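Side-chain contacts in metallo-beta-lactamase (Chryseobacterium indologenes, PDB 3L6N), which hydrolyses the beta-lactam ring of penicillins, cephalosporins and carbapenems at a site that binds two zinc ions, conferring resistance to these antibiotics: residues N13-Y18 with Y151-G156; V42-V47 with D59-R64; G83-F88 with E103-D108; K181-L186 with E210-L215. All coordinates share one frame; numbering follows the deposited sequence.

Interaction 1. Residues N13-Y18 with Y151-G156; sequences NNLHIY and YNVLDG
Leu-15 lies over one face of the Tyr-151 ring. Its CB stands 3.9 Å from the centroid of the Tyr-151 ring and 18° off the ring normal, geometry that defines a CH-pi contact. The same leucine reaches further along with one branch: CD2 of Leu-15 is 3.7 Å from CB of Tyr-151 and 3.8 Å from CB of Val-153, so a single methyl fills the angle between the tyrosine stem and the valine. The torsion that directs it there sets CG of Leu-15 opposite the backbone N (chi1 -175°). At the far end of the ring, CB of Asn-14 comes within 3.3 Å of Tyr-151 OH. No hydrogen bond joins the segments. The contact bridges the two sheets of the metallo-beta-lactamase alpha-beta/beta-alpha sandwich, since strand 15-24 belongs to one and strand 153-157 to the other. Asn-152 and Val-153 both face Phe-148, forming a G1 beta bulge where strand 153-157 starts, and Leu-15 also touches Phe-148. Further out, Glu-128 bonds to both polar ends and probably helps to set them: its OE1 is hydrogen-bonded to Tyr-151 OH, its OE2 to ND2 of Asn-14.

Interaction 2. Residues V42-V47 with D59-R64; sequences VVLFDV and DTIKKR. With SO4 (sulfate ion), chain D.
Ile-61 projects from helix 54-65 onto Val-42 and Leu-44 of strand 41-45, its two branches dividing the work. From CB the short branch, CG2, lies opposite the backbone N and ends 3.6 Å from CG2 of Val-42. The longer branch runs through CG1, which sits beside the backbone N (chi1 -69°), and stretches on to CD1; this tip meets CD2 of Leu-44 at 3.8 Å. Val-42 and Leu-44 alternate along the strand; Val-42 points at the helix, while Leu-44 reaches it with the end of its side chain. Helix and strand are the first two elements of the beta-alpha-beta unit completed by strand 69-73. On another helix face OG1 of Thr-60 stands 3.0 Å from O1 of a sulfate, probably from the crystallisation liquor, a bond not settled because Ser-56 O also partners that hydroxyl. All three side chains in the contact are buried and purely aliphatic, which implies cohesion through dispersion and exclusion of water, with no directional bond across it.

Interaction 3. Residues G83-F88 with E103-D108; sequences GDLSFF and EFLKKD
Apolar contact between Leu-85 and Leu-105 joins the segments, methyl against methyl: CD1 of Leu-85 is 3.9 Å from CD1 of Leu-105, and the two side chains run nearly perpendicular. The other branch of Leu-105 is looser, CD2 lying 4.4 Å from O of Gly-83. No hydrogen bond crosses the contact; side-chain hydrogen bonds lie within segment 83-88. OD1 of Asp-84 accepts from Ser-86 N at 3.1 Å, met from well above the carboxylate plane (48°), and from Ser-86 OG at 2.6 Å on the syn side, 30° out of that plane. Both donors come from the same face, and the backbone bond is a cap at the entry to helix 86-90. This turn follows the metal-binding sequence (His-76 and His-78 ligate one zinc, Asp-80 the other), so the contact joins the loop leaving the active site to helix 99-107. Aromatic contacts lie beyond: CD2 of Phe-87 sits 3.5 Å above the plane of the Phe-88 ring, over its centre, and Tyr-54 meets Phe-87 edge-to-face.

Interaction 4. Residues K181-L186 with E210-L215; sequences KTINKL and EHTLEL
The amide of Asn-184 is the flat group that meets Leu-213, both of whose methyls lie on one side of its plane. CD1 of Leu-213 approaches OD1 of Asn-184 to 3.4 Å at a low angle to the plane, while CD2 of Leu-213 stands higher, 4.0 Å from both OD1 and ND2 of Asn-184; none is a hydrogen bond. Asn-184 is exposed, so its amide borders the apolar part from the solvent side. Further in, CG2 of Ile-183 packs 3.7 Å from CD2 of Leu-213, the side chains alongside and pointing opposite ways. The isoleucine's second branch serves another partner: CG1 of Ile-183 lies 3.9 Å from CG2 of Thr-212, and its CD1, folded back by a chi2 of -70°, is 4.0 Å from the same methyl. Thr-212 gives its carbon to the interface, while its OG1 bonds to His-208 O and accepts from Lys-161 N. Lys-161 probably binds the beta-lactam, as in a near-identical protein, so Thr-212 probably stands in the second shell of the substrate site. The axes of segments 181-186 and 210-215 approach to 10.2 Å, their directions differing by 165°: helices 179-189 and 208-217 pair nearly antiparallel, flanking the C-terminal half of the alpha-beta/beta-alpha sandwich.

From the N terminus, residues 13-18 open the widest loop, which interaction 1 closes only at 151-156, joining the two sheets. Interaction 2 closes a short loop inside it, setting helix 54-65 against strand 41-45, and interaction 3 closes another, 83-88 with 103-108, after it in series. Interaction 4 follows once interaction 1 is closed, pairing the last two helices. No loops cross. Physical links bind neighbours: Tyr-18 OH lies 2.7 Å from Asp-46 O, a probable hydrogen bond between interactions 1 and 2; Val-47 CG1 packs 3.7 Å from Phe-88 CE2, joining 2 to 3; and Leu-154 CD2 meets Leu-186 CG at 3.8 Å, joining 1 to 4.

Interaction 1. Residues N13-Y18 with Y151-G156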
loop_
_atom_site.group_PDB
_atom_site.type_symbol
_atom_site.label_atom_id
_atom_site.label_comp_id
_atom_site.label_asym_id
_atom_site.label_seq_id
_atom_site.Cartn_x
_atom_site.Cartn_y
_atom_site.Cartn_z
ATOM N N ASN A 13 -18.645 0.979 2.532
ATOM C CA ASN A 13 -18.735 2.417 2.822
ATOM C C ASN A 13 -17.370 3.112 2.934
ATOM O O ASN A 13 -17.134 4.129 2.273
ATOM C CB ASN A 13 -19.585 2.671 4.084
ATOM C CG ASN A 13 -20.078 4.095 4.193
ATOM O OD1 ASN A 13 -20.338 4.764 3.186
ATOM N ND2 ASN A 13 -20.254 4.557 5.429
ATOM N N ASN A 14 -16.473 2.546 3.744
ATOM C CA ASN A 14 -15.313 3.295 4.218
ATOM C C ASN A 14 -13.953 2.899 3.658
ATOM O O ASN A 14 -13.025 3.726 3.678
ATOM C CB ASN A 14 -15.244 3.286 5.755
ATOM C CG ASN A 14 -16.236 4.249 6.389
ATOM O OD1 ASN A 14 -16.969 4.959 5.700
ATOM N ND2 ASN A 14 -16.277 4.257 7.724
ATOM N N LEU A 15 -13.824 1.659 3.182
ATOM C CA LEU A 15 -12.540 1.189 2.666
ATOM C C LEU A 15 -12.443 1.402 1.156
ATOM O O LEU A 15 -13.218 0.830 0.374
ATOM C CB LEU A 15 -12.296 -0.284 3.025
ATOM C CG LEU A 15 -10.917 -0.817 2.630
ATOM C CD1 LEU A 15 -9.800 -0.064 3.373
ATOM C CD2 LEU A 15 -10.881 -2.296 2.962
ATOM N N HIS A 16 -11.475 2.218 0.756
ATOM C CA HIS A 16 -11.330 2.596 -0.651
ATOM C C HIS A 16 -10.028 2.123 -1.254
ATOM O O HIS A 16 -8.970 2.229 -0.629
ATOM C CB HIS A 16 -11.390 4.121 -0.804
ATOM C CG HIS A 16 -12.723 4.731 -0.476
ATOM N ND1 HIS A 16 -13.214 4.798 0.812
ATOM C CD2 HIS A 16 -13.648 5.334 -1.262
ATOM C CE1 HIS A 16 -14.388 5.411 0.802
ATOM N NE2 HIS A 16 -14.673 5.750 -0.444
ATOM N N ILE A 17 -10.111 1.616 -2.485
ATOM C CA ILE A 17 -8.949 1.370 -3.336
ATOM C C ILE A 17 -8.800 2.623 -4.169
ATOM O O ILE A 17 -9.787 3.114 -4.685
ATOM C CB ILE A 17 -9.200 0.193 -4.299
ATOM C CG1 ILE A 17 -9.462 -1.088 -3.502
ATOM C CG2 ILE A 17 -8.023 0.028 -5.279
ATOM C CD1 ILE A 17 -10.474 -2.013 -4.183
ATOM N N TYR A 18 -7.591 3.166 -4.265
ATOM C CA TYR A 18 -7.356 4.262 -5.208
ATOM C C TYR A 18 -6.145 3.992 -6.088
ATOM O O TYR A 18 -5.154 3.409 -5.650
ATOM C CB TYR A 18 -7.315 5.643 -4.524
ATOM C CG TYR A 18 -6.050 6.017 -3.778
ATOM C CD1 TYR A 18 -5.070 6.811 -4.387
ATOM C CD2 TYR A 18 -5.851 5.634 -2.454
ATOM C CE1 TYR A 18 -3.922 7.195 -3.705
ATOM C CE2 TYR A 18 -4.700 6.019 -1.752
ATOM C CZ TYR A 18 -3.739 6.800 -2.387
ATOM O OH TYR A 18 -2.590 7.181 -1.728
ATOM N N TYR A 151 -13.646 -5.886 6.782
ATOM C CA TYR A 151 -13.892 -5.796 5.344
ATOM C C TYR A 151 -13.512 -7.057 4.580
ATOM O O TYR A 151 -13.879 -7.210 3.413
ATOM C CB TYR A 151 -13.135 -4.590 4.765
ATOM C CG TYR A 151 -13.566 -3.289 5.390
ATOM C CD1 TYR A 151 -12.954 -2.807 6.551
ATOM C CD2 TYR A 151 -14.599 -2.547 4.829
ATOM C CE1 TYR A 151 -13.362 -1.613 7.139
ATOM C CE2 TYR A 151 -15.009 -1.357 5.400
ATOM C CZ TYR A 151 -14.392 -0.897 6.552
ATOM O OH TYR A 151 -14.815 0.280 7.117
ATOM N N ASN A 152 -12.773 -7.948 5.248
ATOM C CA ASN A 152 -12.181 -9.139 4.626
ATOM C C ASN A 152 -11.338 -8.806 3.402
ATOM O O ASN A 152 -11.340 -9.524 2.413
ATOM C CB ASN A 152 -13.243 -10.205 4.316
ATOM C CG ASN A 152 -13.739 -10.904 5.570
ATOM O OD1 ASN A 152 -13.002 -11.070 6.547
ATOM N ND2 ASN A 152 -14.997 -11.322 5.546
ATOM N N VAL A 153 -10.603 -7.701 3.501
ATOM C CA VAL A 153 -9.745 -7.259 2.407
ATOM C C VAL A 153 -8.305 -7.243 2.888
ATOM O O VAL A 153 -8.023 -6.747 3.972
ATOM C CB VAL A 153 -10.144 -5.838 1.914
ATOM C CG1 VAL A 153 -9.098 -5.280 0.953
ATOM C CG2 VAL A 153 -11.514 -5.861 1.254
ATOM N N LEU A 154 -7.411 -7.803 2.076
ATOM C CA LEU A 154 -5.984 -7.720 2.343
ATOM C C LEU A 154 -5.337 -6.795 1.338
ATOM O O LEU A 154 -5.470 -7.001 0.132
ATOM C CB LEU A 154 -5.318 -9.089 2.236
ATOM C CG LEU A 154 -3.834 -9.080 2.621
ATOM C CD1 LEU A 154 -3.670 -8.951 4.139
ATOM C CD2 LEU A 154 -3.135 -10.333 2.104
ATOM N N ASP A 155 -4.641 -5.776 1.837
ATOM C CA ASP A 155 -3.817 -4.938 0.972
ATOM C C ASP A 155 -2.485 -5.654 0.843
ATOM O O ASP A 155 -1.678 -5.640 1.766
ATOM C CB ASP A 155 -3.631 -3.550 1.597
ATOM C CG ASP A 155 -2.877 -2.584 0.697
ATOM O OD1 ASP A 155 -2.450 -2.982 -0.403
ATOM O OD2 ASP A 155 -2.710 -1.419 1.128
ATOM N N GLY A 156 -2.275 -6.289 -0.306
ATOM C CA GLY A 156 -1.079 -7.102 -0.548
ATOM C C GLY A 156 0.157 -6.284 -0.843
ATOM O O GLY A 156 1.299 -6.730 -0.597
#

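Interaction 2. Residues V42-V47 with D59-R64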
loop_
_atom_site.group_PDB
_atom_site.type_symbol
_atom_site.label_atom_id
_atom_site.label_comp_id
_atom_site.label_asym_id
_atom_site.label_seq_id
_atom_site.Cartn_x
_atom_site.Cartn_y
_atom_site.Cartn_z
ATOM N N VAL A 42 -9.239 10.473 7.718
ATOM C CA VAL A 42 -8.918 9.438 6.733
ATOM C C VAL A 42 -7.484 8.934 6.903
ATOM O O VAL A 42 -6.556 9.721 7.115
ATOM C CB VAL A 42 -9.164 9.973 5.308
ATOM C CG1 VAL A 42 -8.754 8.971 4.247
ATOM C CG2 VAL A 42 -10.637 10.337 5.146
ATOM N N VAL A 43 -7.320 7.618 6.807
ATOM C CA VAL A 43 -5.998 6.992 6.892
ATOM C C VAL A 43 -5.583 6.570 5.481
ATOM O O VAL A 43 -6.323 5.837 4.831
ATOM C CB VAL A 43 -6.046 5.742 7.794
ATOM C CG1 VAL A 43 -4.674 5.104 7.881
ATOM C CG2 VAL A 43 -6.540 6.129 9.207
ATOM N N LEU A 44 -4.422 7.042 5.013
ATOM C CA LEU A 44 -3.866 6.577 3.727
ATOM C C LEU A 44 -2.983 5.375 3.948
ATOM O O LEU A 44 -2.208 5.338 4.909
ATOM C CB LEU A 44 -2.999 7.647 3.055
ATOM C CG LEU A 44 -3.637 8.978 2.707
ATOM C CD1 LEU A 44 -2.620 9.789 1.915
ATOM C CD2 LEU A 44 -4.912 8.790 1.883
ATOM N N PHE A 45 -3.111 4.402 3.044
ATOM C CA PHE A 45 -2.188 3.282 2.947
ATOM C C PHE A 45 -1.447 3.399 1.637
ATOM O O PHE A 45 -1.972 3.047 0.579
ATOM C CB PHE A 45 -2.928 1.947 3.091
ATOM C CG PHE A 45 -3.584 1.795 4.425
ATOM C CD1 PHE A 45 -4.900 2.195 4.614
ATOM C CD2 PHE A 45 -2.861 1.303 5.510
ATOM C CE1 PHE A 45 -5.500 2.094 5.863
ATOM C CE2 PHE A 45 -3.457 1.192 6.761
ATOM C CZ PHE A 45 -4.789 1.587 6.930
ATOM N N ASP A 46 -0.221 3.911 1.758
ATOM C CA ASP A 46 0.622 4.335 0.636
ATOM C C ASP A 46 0.074 5.586 -0.018
ATOM O O ASP A 46 -1.092 5.936 0.152
ATOM C CB ASP A 46 0.880 3.191 -0.342
ATOM C CG ASP A 46 1.551 2.032 0.343
ATOM O OD1 ASP A 46 2.522 2.301 1.074
ATOM O OD2 ASP A 46 1.114 0.873 0.160
ATOM N N VAL A 47 0.949 6.272 -0.746
ATOM C CA VAL A 47 0.673 7.633 -1.227
ATOM C C VAL A 47 0.715 7.684 -2.755
ATOM O O VAL A 47 1.236 6.749 -3.385
ATOM C CB VAL A 47 1.687 8.645 -0.637
ATOM C CG1 VAL A 47 1.625 8.648 0.888
ATOM C CG2 VAL A 47 3.107 8.338 -1.106
ATOM N N ASP A 59 -7.198 17.173 -1.136
ATOM C CA ASP A 59 -8.333 18.032 -1.507
ATOM C C ASP A 59 -9.545 17.225 -1.961
ATOM O O ASP A 59 -10.684 17.547 -1.599
ATOM C CB ASP A 59 -7.939 19.014 -2.622
ATOM C CG ASP A 59 -6.897 20.030 -2.173
ATOM O OD1 ASP A 59 -6.645 20.163 -0.960
ATOM O OD2 ASP A 59 -6.335 20.700 -3.070
ATOM N N THR A 60 -9.293 16.179 -2.750
ATOM C CA THR A 60 -10.355 15.316 -3.259
ATOM C C THR A 60 -11.036 14.582 -2.100
ATOM O O THR A 60 -12.258 14.511 -2.031
ATOM C CB THR A 60 -9.789 14.348 -4.313
ATOM O OG1 THR A 60 -9.367 15.119 -5.449
ATOM C CG2 THR A 60 -10.835 13.332 -4.781
ATOM N N ILE A 61 -10.232 14.063 -1.181
ATOM C CA ILE A 61 -10.757 13.370 -0.008
ATOM C C ILE A 61 -11.582 14.312 0.884
ATOM O O ILE A 61 -12.649 13.929 1.371
ATOM C CB ILE A 61 -9.612 12.675 0.775
ATOM C CG1 ILE A 61 -9.060 11.497 -0.038
ATOM C CG2 ILE A 61 -10.071 12.207 2.177
ATOM C CD1 ILE A 61 -7.742 10.909 0.514
ATOM N N LYS A 62 -11.107 15.546 1.076
ATOM C CA LYS A 62 -11.858 16.537 1.848
ATOM C C LYS A 62 -13.219 16.844 1.223
ATOM O O LYS A 62 -14.235 16.922 1.918
ATOM C CB LYS A 62 -11.034 17.829 2.024
ATOM C CG LYS A 62 -11.816 19.000 2.650
ATOM C CD LYS A 62 -12.317 18.694 4.055
ATOM C CE LYS A 62 -13.080 19.901 4.626
ATOM N NZ LYS A 62 -13.513 19.660 6.040
ATOM N N LYS A 63 -13.246 17.020 -0.091
ATOM C CA LYS A 63 -14.506 17.307 -0.788
ATOM C C LYS A 63 -15.473 16.114 -0.730
ATOM O O LYS A 63 -16.687 16.294 -0.555
ATOM C CB LYS A 63 -14.215 17.709 -2.237
ATOM C CG LYS A 63 -15.424 18.138 -3.053
ATOM C CD LYS A 63 -14.954 18.565 -4.438
ATOM C CE LYS A 63 -16.107 18.720 -5.409
ATOM N NZ LYS A 63 -15.588 19.116 -6.752
ATOM N N ARG A 64 -14.924 14.905 -0.858
ATOM C CA ARG A 64 -15.712 13.675 -0.891
ATOM C C ARG A 64 -16.289 13.331 0.471
ATOM O O ARG A 64 -17.457 12.959 0.574
ATOM C CB ARG A 64 -14.850 12.501 -1.383
ATOM C CG ARG A 64 -15.627 11.251 -1.762
ATOM C CD ARG A 64 -14.691 10.328 -2.547
ATOM N NE ARG A 64 -15.317 9.067 -2.952
ATOM C CZ ARG A 64 -15.417 8.641 -4.207
ATOM N NH1 ARG A 64 -14.957 9.387 -5.209
ATOM N NH2 ARG A 64 -15.975 7.463 -4.466
HETATM S S SO4 D . -12.677 16.267 -7.073
HETATM O O1 SO4 D . -11.550 15.425 -7.479
HETATM O O2 SO4 D . -13.920 15.506 -7.191
HETATM O O3 SO4 D . -12.503 16.687 -5.685
HETATM O O4 SO4 D . -12.739 17.450 -7.929
#

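Interaction 3. Residues G83-F88 with E103-D108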
loop_
_atom_site.group_PDB
_atom_site.type_symbol
_atom_site.label_atom_id
_atom_site.label_comp_id
_atom_site.label_asym_id
_atom_site.label_seq_id
_atom_site.Cartn_x
_atom_site.Cartn_y
_atom_site.Cartn_z
ATOM N N GLY A 83 6.792 7.116 -0.457
ATOM C CA GLY A 83 7.010 8.374 -1.172
ATOM C C GLY A 83 7.853 9.329 -0.342
ATOM O O GLY A 83 8.823 8.916 0.310
ATOM N N ASP A 84 7.472 10.605 -0.358
ATOM C CA ASP A 84 8.172 11.643 0.390
ATOM C C ASP A 84 7.329 12.012 1.601
ATOM O O ASP A 84 6.416 12.853 1.513
ATOM C CB ASP A 84 8.429 12.871 -0.492
ATOM C CG ASP A 84 9.082 14.027 0.271
ATOM O OD1 ASP A 84 9.469 13.848 1.453
ATOM O OD2 ASP A 84 9.196 15.120 -0.327
ATOM N N LEU A 85 7.629 11.375 2.725
ATOM C CA LEU A 85 6.829 11.541 3.931
ATOM C C LEU A 85 6.909 12.948 4.521
ATOM O O LEU A 85 6.081 13.297 5.368
ATOM C CB LEU A 85 7.198 10.506 4.992
ATOM C CG LEU A 85 6.860 9.051 4.650
ATOM C CD1 LEU A 85 7.504 8.138 5.682
ATOM C CD2 LEU A 85 5.345 8.813 4.578
ATOM N N SER A 86 7.879 13.748 4.061
ATOM C CA SER A 86 8.034 15.109 4.587
ATOM C C SER A 86 6.796 15.954 4.311
ATOM O O SER A 86 6.436 16.819 5.118
ATOM C CB SER A 86 9.301 15.799 4.058
ATOM O OG SER A 86 9.200 16.164 2.692
ATOM N N PHE A 87 6.127 15.684 3.195
ATOM C CA PHE A 87 4.908 16.415 2.861
ATOM C C PHE A 87 3.891 16.320 3.991
ATOM O O PHE A 87 3.260 17.321 4.362
ATOM C CB PHE A 87 4.287 15.881 1.574
ATOM C CG PHE A 87 2.973 16.528 1.228
ATOM C CD1 PHE A 87 2.935 17.669 0.433
ATOM C CD2 PHE A 87 1.773 15.985 1.687
ATOM C CE1 PHE A 87 1.718 18.264 0.104
ATOM C CE2 PHE A 87 0.551 16.571 1.376
ATOM C CZ PHE A 87 0.519 17.708 0.576
ATOM N N PHE A 88 3.722 15.107 4.516
ATOM C CA PHE A 88 2.763 14.860 5.582
ATOM C C PHE A 88 3.314 15.249 6.946
ATOM O O PHE A 88 2.607 15.873 7.746
ATOM C CB PHE A 88 2.269 13.415 5.532
ATOM C CG PHE A 88 1.624 13.067 4.227
ATOM C CD1 PHE A 88 0.292 13.408 3.984
ATOM C CD2 PHE A 88 2.350 12.436 3.226
ATOM C CE1 PHE A 88 -0.305 13.112 2.770
ATOM C CE2 PHE A 88 1.750 12.132 1.999
ATOM C CZ PHE A 88 0.421 12.464 1.783
ATOM N N GLU A 103 14.782 2.520 8.075
ATOM C CA GLU A 103 16.208 2.334 7.824
ATOM C C GLU A 103 16.518 2.495 6.341
ATOM O O GLU A 103 17.533 3.088 5.979
ATOM C CB GLU A 103 16.651 0.961 8.300
ATOM C CG GLU A 103 16.847 0.883 9.795
ATOM C CD GLU A 103 16.807 -0.540 10.311
ATOM O OE1 GLU A 103 16.752 -1.492 9.499
ATOM O OE2 GLU A 103 16.830 -0.704 11.547
ATOM N N PHE A 104 15.634 1.978 5.485
ATOM C CA PHE A 104 15.798 2.136 4.041
ATOM C C PHE A 104 15.606 3.588 3.596
ATOM O O PHE A 104 16.366 4.093 2.781
ATOM C CB PHE A 104 14.817 1.241 3.276
ATOM C CG PHE A 104 15.197 -0.224 3.239
ATOM C CD1 PHE A 104 14.276 -1.152 2.759
ATOM C CD2 PHE A 104 16.449 -0.679 3.662
ATOM C CE1 PHE A 104 14.585 -2.505 2.677
ATOM C CE2 PHE A 104 16.779 -2.047 3.595
ATOM C CZ PHE A 104 15.838 -2.965 3.097
ATOM N N LEU A 105 14.577 4.253 4.126
ATOM C CA LEU A 105 14.331 5.653 3.799
ATOM C C LEU A 105 15.531 6.522 4.159
ATOM O O LEU A 105 15.984 7.330 3.354
ATOM C CB LEU A 105 13.069 6.161 4.506
ATOM C CG LEU A 105 11.741 5.600 3.986
ATOM C CD1 LEU A 105 10.619 5.900 4.983
ATOM C CD2 LEU A 105 11.419 6.140 2.593
ATOM N N LYS A 106 16.053 6.323 5.365
ATOM C CA LYS A 106 17.210 7.080 5.833
ATOM C C LYS A 106 18.446 6.817 4.951
ATOM O O LYS A 106 19.136 7.756 4.540
ATOM C CB LYS A 106 17.478 6.743 7.299
ATOM C CG LYS A 106 18.551 7.581 7.972
ATOM C CD LYS A 106 18.161 9.057 8.071
ATOM C CE LYS A 106 18.977 9.792 9.141
ATOM N NZ LYS A 106 20.455 9.751 8.908
ATOM N N LYS A 107 18.710 5.544 4.662
ATOM C CA LYS A 107 19.818 5.138 3.781
ATOM C C LYS A 107 19.705 5.810 2.408
ATOM O O LYS A 107 20.715 6.214 1.799
ATOM C CB LYS A 107 19.831 3.605 3.645
ATOM C CG LYS A 107 20.791 3.012 2.615
ATOM C CD LYS A 107 22.233 3.127 3.049
ATOM C CE LYS A 107 23.118 2.162 2.256
ATOM N NZ LYS A 107 23.229 2.607 0.826
ATOM N N ASP A 108 18.472 5.943 1.925
ATOM C CA ASP A 108 18.226 6.527 0.605
ATOM C C ASP A 108 18.093 8.060 0.625
ATOM O O ASP A 108 17.825 8.669 -0.410
ATOM C CB ASP A 108 17.000 5.871 -0.060
ATOM C CG ASP A 108 17.258 4.427 -0.498
ATOM O OD1 ASP A 108 18.424 3.975 -0.496
ATOM O OD2 ASP A 108 16.289 3.727 -0.875
#

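Interaction 4. Residues K181-L186 with E210-L215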
loop_
_atom_site.group_PDB
_atom_site.type_symbol
_atom_site.label_atom_id
_atom_site.label_comp_id
_atom_site.label_asym_id
_atom_site.label_seq_id
_atom_site.Cartn_x
_atom_site.Cartn_y
_atom_site.Cartn_z
ATOM N N LYS A 181 7.922 -18.346 -0.583
ATOM C CA LYS A 181 7.689 -18.794 0.784
ATOM C C LYS A 181 6.824 -17.783 1.520
ATOM O O LYS A 181 5.892 -18.153 2.222
ATOM C CB LYS A 181 9.012 -19.028 1.521
ATOM C CG LYS A 181 9.892 -20.081 0.863
ATOM C CD LYS A 181 11.339 -19.953 1.295
ATOM C CE LYS A 181 12.143 -21.173 0.886
ATOM N NZ LYS A 181 11.909 -22.302 1.827
ATOM N N THR A 182 7.121 -16.498 1.329
ATOM C CA THR A 182 6.316 -15.439 1.923
ATOM C C THR A 182 4.889 -15.463 1.366
ATOM O O THR A 182 3.938 -15.331 2.124
ATOM C CB THR A 182 6.968 -14.069 1.709
ATOM O OG1 THR A 182 8.267 -14.082 2.316
ATOM C CG2 THR A 182 6.134 -12.961 2.364
ATOM N N ILE A 183 4.757 -15.639 0.053
ATOM C CA ILE A 183 3.436 -15.735 -0.591
ATOM C C ILE A 183 2.634 -16.943 -0.096
ATOM O O ILE A 183 1.423 -16.846 0.126
ATOM C CB ILE A 183 3.544 -15.736 -2.146
ATOM C CG1 ILE A 183 3.871 -14.328 -2.654
ATOM C CG2 ILE A 183 2.246 -16.257 -2.811
ATOM C CD1 ILE A 183 2.725 -13.324 -2.505
ATOM N N ASN A 184 3.305 -18.076 0.092
ATOM C CA ASN A 184 2.608 -19.261 0.589
ATOM C C ASN A 184 2.158 -19.101 2.040
ATOM O O ASN A 184 1.100 -19.607 2.420
ATOM C CB ASN A 184 3.417 -20.535 0.335
ATOM C CG ASN A 184 3.405 -20.939 -1.136
ATOM O OD1 ASN A 184 2.359 -20.907 -1.791
ATOM N ND2 ASN A 184 4.564 -21.298 -1.665
ATOM N N LYS A 185 2.936 -18.356 2.829
ATOM C CA LYS A 185 2.523 -17.963 4.180
ATOM C C LYS A 185 1.294 -17.048 4.140
ATOM O O LYS A 185 0.385 -17.189 4.957
ATOM C CB LYS A 185 3.660 -17.273 4.938
ATOM C CG LYS A 185 4.751 -18.211 5.443
ATOM C CD LYS A 185 5.773 -17.465 6.294
ATOM C CE LYS A 185 6.882 -18.402 6.764
ATOM N NZ LYS A 185 7.874 -17.701 7.629
ATOM N N LEU A 186 1.280 -16.110 3.192
ATOM C CA LEU A 186 0.142 -15.208 3.007
ATOM C C LEU A 186 -1.108 -16.014 2.668
ATOM O O LEU A 186 -2.163 -15.841 3.294
ATOM C CB LEU A 186 0.446 -14.193 1.890
ATOM C CG LEU A 186 -0.558 -13.084 1.540
ATOM C CD1 LEU A 186 0.165 -11.960 0.822
ATOM C CD2 LEU A 186 -1.722 -13.589 0.692
ATOM N N GLU A 210 -1.936 -16.744 -6.900
ATOM C CA GLU A 210 -1.512 -17.865 -7.735
ATOM C C GLU A 210 -0.669 -17.394 -8.905
ATOM O O GLU A 210 0.300 -18.062 -9.293
ATOM C CB GLU A 210 -2.716 -18.676 -8.231
ATOM C CG GLU A 210 -3.316 -19.601 -7.180
ATOM C CD GLU A 210 -2.290 -20.540 -6.551
ATOM O OE1 GLU A 210 -1.514 -21.199 -7.293
ATOM O OE2 GLU A 210 -2.259 -20.616 -5.307
ATOM N N HIS A 211 -1.014 -16.237 -9.464
ATOM C CA HIS A 211 -0.244 -15.703 -10.563
ATOM C C HIS A 211 1.138 -15.211 -10.129
ATOM O O HIS A 211 2.090 -15.265 -10.910
ATOM C CB HIS A 211 -0.990 -14.608 -11.317
ATOM C CG HIS A 211 -0.402 -14.332 -12.661
ATOM N ND1 HIS A 211 0.140 -13.116 -13.010
ATOM C CD2 HIS A 211 -0.225 -15.144 -13.730
ATOM C CE1 HIS A 211 0.603 -13.182 -14.244
ATOM N NE2 HIS A 211 0.391 -14.400 -14.705
ATOM N N THR A 212 1.231 -14.714 -8.894
ATOM C CA THR A 212 2.523 -14.320 -8.320
ATOM C C THR A 212 3.473 -15.517 -8.270
ATOM O O THR A 212 4.625 -15.414 -8.696
ATOM C CB THR A 212 2.370 -13.665 -6.928
ATOM O OG1 THR A 212 1.507 -12.531 -7.042
ATOM C CG2 THR A 212 3.725 -13.194 -6.386
ATOM N N LEU A 213 2.975 -16.637 -7.759
ATOM C CA LEU A 213 3.750 -17.884 -7.721
ATOM C C LEU A 213 4.178 -18.338 -9.116
ATOM O O LEU A 213 5.314 -18.777 -9.316
ATOM C CB LEU A 213 2.961 -18.979 -7.009
ATOM C CG LEU A 213 2.731 -18.768 -5.515
ATOM C CD1 LEU A 213 1.747 -19.772 -4.950
ATOM C CD2 LEU A 213 4.051 -18.812 -4.746
ATOM N N GLU A 214 3.274 -18.214 -10.083
ATOM C CA GLU A 214 3.604 -18.540 -11.464
ATOM C C GLU A 214 4.738 -17.683 -12.033
ATOM O O GLU A 214 5.677 -18.207 -12.650
ATOM C CB GLU A 214 2.364 -18.459 -12.353
ATOM C CG GLU A 214 2.635 -18.923 -13.757
ATOM C CD GLU A 214 1.384 -19.003 -14.607
ATOM O OE1 GLU A 214 1.504 -18.763 -15.816
ATOM O OE2 GLU A 214 0.298 -19.309 -14.073
ATOM N N LEU A 215 4.667 -16.369 -11.819
ATOM C CA LEU A 215 5.701 -15.460 -12.319
ATOM C C LEU A 215 7.057 -15.725 -11.663
ATOM O O LEU A 215 8.102 -15.571 -12.297
ATOM C CB LEU A 215 5.286 -13.998 -12.113
ATOM C CG LEU A 215 4.138 -13.473 -12.985
ATOM C CD1 LEU A 215 3.698 -12.090 -12.503
ATOM C CD2 LEU A 215 4.506 -13.430 -14.470
#